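Local atomic coordinates of enterotoxin SEN variant (Staphylococcus aureus, PDB entry 6KRY), a protein that probably acts as a superantigenic enterotoxin of the staphylococcal and streptococcal toxin family. Residues Arg119-Asp128 / Ser215-Lys226. Residues are numbered along the deposited sequence; the frame is centred on the assembly and turned at random.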
loop_
_atom_site.group_PDB
_atom_site.type_symbol
_atom_site.label_atom_id
_atom_site.label_comp_id
_atom_site.label_asym_id
_atom_site.label_seq_id
_atom_site.Cartn_x
_atom_site.Cartn_y
_atom_site.Cartn_z
ATOM N N ARG A 119 3.955 -1.175 17.419
ATOM C CA ARG A 119 5.342 -1.294 17.063
ATOM C C ARG A 119 5.693 -0.050 16.251
ATOM O O ARG A 119 4.871 0.397 15.380
ATOM C CB ARG A 119 5.599 -2.561 16.250
ATOM C CG ARG A 119 7.053 -3.018 16.185
ATOM C CD ARG A 119 7.177 -4.532 16.037
ATOM N NE ARG A 119 7.095 -5.353 17.244
ATOM C CZ ARG A 119 6.912 -6.666 17.246
ATOM N NH1 ARG A 119 6.682 -7.316 16.128
ATOM N NH2 ARG A 119 6.942 -7.332 18.376
ATOM N N VAL A 120 6.861 0.530 16.560
ATOM C CA VAL A 120 7.331 1.724 15.895
ATOM C C VAL A 120 8.409 1.345 14.880
ATOM O O VAL A 120 9.312 0.563 15.161
ATOM C CB VAL A 120 7.840 2.753 16.926
ATOM C CG1 VAL A 120 8.313 4.022 16.238
ATOM C CG2 VAL A 120 6.747 3.094 17.938
ATOM N N ILE A 121 8.295 1.886 13.670
ATOM C CA ILE A 121 9.259 1.667 12.584
ATOM C C ILE A 121 9.828 3.019 12.149
ATOM O O ILE A 121 9.063 3.955 11.847
ATOM C CB ILE A 121 8.575 0.930 11.423
ATOM C CG1 ILE A 121 8.150 -0.469 11.873
ATOM C CG2 ILE A 121 9.491 0.915 10.213
ATOM C CD1 ILE A 121 7.379 -1.256 10.831
ATOM N N GLY A 122 11.163 3.112 12.169
ATOM C CA GLY A 122 11.887 4.361 11.837
ATOM C C GLY A 122 11.973 4.527 10.328
ATOM O O GLY A 122 12.180 3.552 9.620
ATOM N N VAL A 123 11.768 5.760 9.871
ATOM C CA VAL A 123 11.923 6.161 8.476
ATOM C C VAL A 123 12.937 7.307 8.417
ATOM O O VAL A 123 12.673 8.393 8.898
ATOM C CB VAL A 123 10.568 6.603 7.876
ATOM C CG1 VAL A 123 10.705 6.897 6.392
ATOM C CG2 VAL A 123 9.435 5.619 8.151
ATOM N N ASN A 124 14.091 7.049 7.818
ATOM C CA ASN A 124 15.081 8.091 7.548
ATOM C C ASN A 124 14.832 8.670 6.155
ATOM O O ASN A 124 14.391 7.947 5.241
ATOM C CB ASN A 124 16.495 7.540 7.645
ATOM C CG ASN A 124 16.862 7.243 9.078
ATOM O OD1 ASN A 124 17.126 6.097 9.407
ATOM N ND2 ASN A 124 16.887 8.275 9.909
ATOM N N VAL A 125 14.969 9.985 6.035
ATOM C CA VAL A 125 14.708 10.644 4.777
ATOM C C VAL A 125 15.955 11.454 4.385
ATOM O O VAL A 125 16.496 12.249 5.196
ATOM C CB VAL A 125 13.457 11.539 4.860
ATOM C CG1 VAL A 125 13.182 12.223 3.533
ATOM C CG2 VAL A 125 12.216 10.782 5.287
ATOM N N PHE A 126 16.371 11.288 3.126
ATOM C CA PHE A 126 17.464 12.007 2.519
ATOM C C PHE A 126 16.939 12.771 1.294
ATOM O O PHE A 126 16.123 12.253 0.535
ATOM C CB PHE A 126 18.579 11.055 2.115
ATOM C CG PHE A 126 19.160 10.297 3.284
ATOM C CD1 PHE A 126 18.622 9.081 3.679
ATOM C CD2 PHE A 126 20.215 10.828 4.012
ATOM C CE1 PHE A 126 19.147 8.399 4.772
ATOM C CE2 PHE A 126 20.757 10.130 5.085
ATOM C CZ PHE A 126 20.222 8.917 5.458
ATOM N N LYS A 127 17.371 14.023 1.157
ATOM C CA LYS A 127 16.996 14.836 0.019
ATOM C C LYS A 127 18.277 15.407 -0.597
ATOM O O LYS A 127 18.998 16.147 0.096
ATOM C CB LYS A 127 16.044 15.949 0.448
ATOM C CG LYS A 127 15.563 16.813 -0.709
ATOM C CD LYS A 127 14.391 17.681 -0.313
ATOM C CE LYS A 127 14.818 18.947 0.399
ATOM N NZ LYS A 127 13.841 20.028 0.140
ATOM N N ASP A 128 18.555 15.027 -1.853
ATOM C CA ASP A 128 19.872 15.201 -2.525
ATOM C C ASP A 128 21.053 14.871 -1.599
ATOM O O ASP A 128 22.036 15.628 -1.508
ATOM C CB ASP A 128 19.988 16.608 -3.090
ATOM C CG ASP A 128 18.969 16.810 -4.180
ATOM O OD1 ASP A 128 18.941 15.971 -5.113
ATOM O OD2 ASP A 128 18.213 17.774 -4.073
ATOM N N SER A 215 7.380 -6.861 11.411
ATOM C CA SER A 215 7.423 -5.431 11.834
ATOM C C SER A 215 8.578 -5.177 12.821
ATOM O O SER A 215 9.065 -4.062 12.873
ATOM C CB SER A 215 6.121 -4.960 12.397
ATOM O OG SER A 215 5.774 -5.680 13.564
ATOM N N SER A 216 9.047 -6.209 13.527
ATOM C CA SER A 216 10.169 -6.026 14.493
ATOM C C SER A 216 11.490 -5.848 13.746
ATOM O O SER A 216 12.441 -5.343 14.325
ATOM C CB SER A 216 10.268 -7.113 15.539
ATOM O OG SER A 216 10.812 -8.310 15.003
ATOM N N ASN A 217 11.556 -6.248 12.468
ATOM C CA ASN A 217 12.864 -6.450 11.824
ATOM C C ASN A 217 13.113 -5.519 10.629
ATOM O O ASN A 217 14.034 -5.783 9.898
ATOM C CB ASN A 217 13.088 -7.905 11.376
ATOM C CG ASN A 217 14.522 -8.194 10.961
ATOM O OD1 ASN A 217 15.468 -7.693 11.571
ATOM N ND2 ASN A 217 14.684 -9.038 9.957
ATOM N N TYR A 218 12.337 -4.442 10.454
ATOM C CA TYR A 218 12.486 -3.626 9.277
ATOM C C TYR A 218 12.575 -2.155 9.675
ATOM O O TYR A 218 11.982 -1.691 10.658
ATOM C CB TYR A 218 11.382 -3.897 8.244
ATOM C CG TYR A 218 11.744 -5.031 7.333
ATOM C CD1 TYR A 218 11.599 -6.353 7.729
ATOM C CD2 TYR A 218 12.334 -4.780 6.102
ATOM C CE1 TYR A 218 12.076 -7.395 6.944
ATOM C CE2 TYR A 218 12.798 -5.808 5.301
ATOM C CZ TYR A 218 12.665 -7.119 5.717
ATOM O OH TYR A 218 13.063 -8.141 4.898
ATOM N N HIS A 219 13.326 -1.410 8.881
ATOM C CA HIS A 219 13.329 0.059 8.944
ATOM C C HIS A 219 13.378 0.544 7.497
ATOM O O HIS A 219 13.621 -0.252 6.570
ATOM C CB HIS A 219 14.478 0.615 9.786
ATOM C CG HIS A 219 15.836 0.321 9.248
ATOM N ND1 HIS A 219 16.495 -0.860 9.547
ATOM C CD2 HIS A 219 16.645 1.008 8.414
ATOM C CE1 HIS A 219 17.657 -0.890 8.924
ATOM N NE2 HIS A 219 17.805 0.278 8.262
ATOM N N ILE A 220 13.058 1.811 7.314
ATOM C CA ILE A 220 12.836 2.330 5.950
ATOM C C ILE A 220 13.757 3.515 5.720
ATOM O O ILE A 220 13.930 4.335 6.617
ATOM C CB ILE A 220 11.364 2.699 5.797
ATOM C CG1 ILE A 220 10.518 1.445 6.023
ATOM C CG2 ILE A 220 11.075 3.331 4.439
ATOM C CD1 ILE A 220 9.044 1.749 6.148
ATOM N N ASP A 221 14.335 3.590 4.517
ATOM C CA ASP A 221 15.060 4.775 4.109
ATOM C C ASP A 221 14.423 5.310 2.825
ATOM O O ASP A 221 14.223 4.562 1.874
ATOM C CB ASP A 221 16.539 4.496 3.890
ATOM C CG ASP A 221 17.253 3.882 5.081
ATOM O OD1 ASP A 221 17.069 4.393 6.191
ATOM O OD2 ASP A 221 17.958 2.868 4.869
ATOM N N VAL A 222 14.160 6.620 2.798
ATOM C CA VAL A 222 13.607 7.302 1.644
ATOM C C VAL A 222 14.700 8.209 1.042
ATOM O O VAL A 222 15.337 9.001 1.790
ATOM C CB VAL A 222 12.375 8.132 2.062
ATOM C CG1 VAL A 222 11.848 8.988 0.922
ATOM C CG2 VAL A 222 11.262 7.240 2.616
ATOM N N PHE A 223 14.884 8.126 -0.283
ATOM C CA PHE A 223 15.848 8.958 -1.013
ATOM C C PHE A 223 15.058 9.789 -2.010
ATOM O O PHE A 223 14.354 9.241 -2.838
ATOM C CB PHE A 223 16.925 8.090 -1.673
ATOM C CG PHE A 223 17.760 7.302 -0.698
ATOM C CD1 PHE A 223 18.835 7.888 -0.048
ATOM C CD2 PHE A 223 17.429 5.995 -0.373
ATOM C CE1 PHE A 223 19.577 7.176 0.881
ATOM C CE2 PHE A 223 18.177 5.282 0.551
ATOM C CZ PHE A 223 19.246 5.874 1.168
ATOM N N LEU A 224 15.173 11.107 -1.901
ATOM C CA LEU A 224 14.522 12.029 -2.778
ATOM C C LEU A 224 15.589 12.849 -3.517
ATOM O O LEU A 224 16.648 13.108 -2.967
ATOM C CB LEU A 224 13.623 12.968 -1.971
ATOM C CG LEU A 224 12.587 12.269 -1.073
ATOM C CD1 LEU A 224 11.794 13.312 -0.303
ATOM C CD2 LEU A 224 11.658 11.397 -1.892
ATOM N N TYR A 225 15.264 13.275 -4.733
ATOM C CA TYR A 225 16.227 14.000 -5.579
ATOM C C TYR A 225 15.496 15.117 -6.335
ATOM O O TYR A 225 14.415 14.892 -6.894
ATOM C CB TYR A 225 16.913 13.068 -6.572
ATOM C CG TYR A 225 17.612 11.906 -5.924
ATOM C CD1 TYR A 225 18.868 12.059 -5.358
ATOM C CD2 TYR A 225 17.000 10.662 -5.844
ATOM C CE1 TYR A 225 19.503 10.997 -4.735
ATOM C CE2 TYR A 225 17.619 9.600 -5.212
ATOM C CZ TYR A 225 18.874 9.767 -4.663
ATOM O OH TYR A 225 19.484 8.692 -4.073
ATOM N N LYS A 226 16.132 16.299 -6.356
ATOM C CA LYS A 226 15.693 17.463 -7.106
ATOM C C LYS A 226 15.925 17.277 -8.608
ATOM O O LYS A 226 16.805 16.528 -9.032
ATOM C CB LYS A 226 16.469 18.685 -6.603
ATOM C CG LYS A 226 15.765 19.533 -5.552
ATOM C CD LYS A 226 15.453 18.838 -4.223
ATOM C CE LYS A 226 16.275 19.335 -3.042
ATOM N NZ LYS A 226 16.641 20.772 -3.136
HETATM O O HOH W 1 10.198 -2.126 14.522
HETATM O O HOH W 2 15.613 4.172 9.074
HETATM O O HOH W 3 13.621 21.009 -2.811
HETATM O O HOH W 4 19.343 15.451 -7.690
#
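Val123 CG1 sits against Val222 CG2 (3.8 Å) and, less closely, beside Ile220 CG2, so one methyl fills the dip between two side chains of the neighbouring strand. Farther along this face, Val125 lies between Val222 and Leu224. These aliphatic knobs meet helix 146-161, where Val153, Leu157 and Tyr161 pack on Ile220, Val222 and Val125. The other face carries Asn124, Asp221 and two phenylalanines. Phe126 and Phe223 have nearly parallel planes (11°) but are slid apart, their centroids 5.3 Å from each other; matching first torsions, near -61°, send both rings out the same way. Six backbone hydrogen bonds, from Gly122 O–Ile220 N (3.0 Å) to Asp128 N–Leu224 O (2.9 Å), join the parallel strands. Toward the start of the pair the backbones draw apart and Ile121 spans the distance, its CG2 3.6 Å from Tyr218 O; a water bridges Val120 O and Ser215 O. Arg119 NH1 donates to Ser215 OG (3.2 Å), which also bonds Lys141 O, while Ser216 CB rests over one guanidinium face. At the far end, Asp128 OD1 accepts the Lys226 N-H (N to OD1 3.1 Å). Main-chain bonds thus hold this central beta-grasp pair in register, leaving its apolar face to pack on the helix.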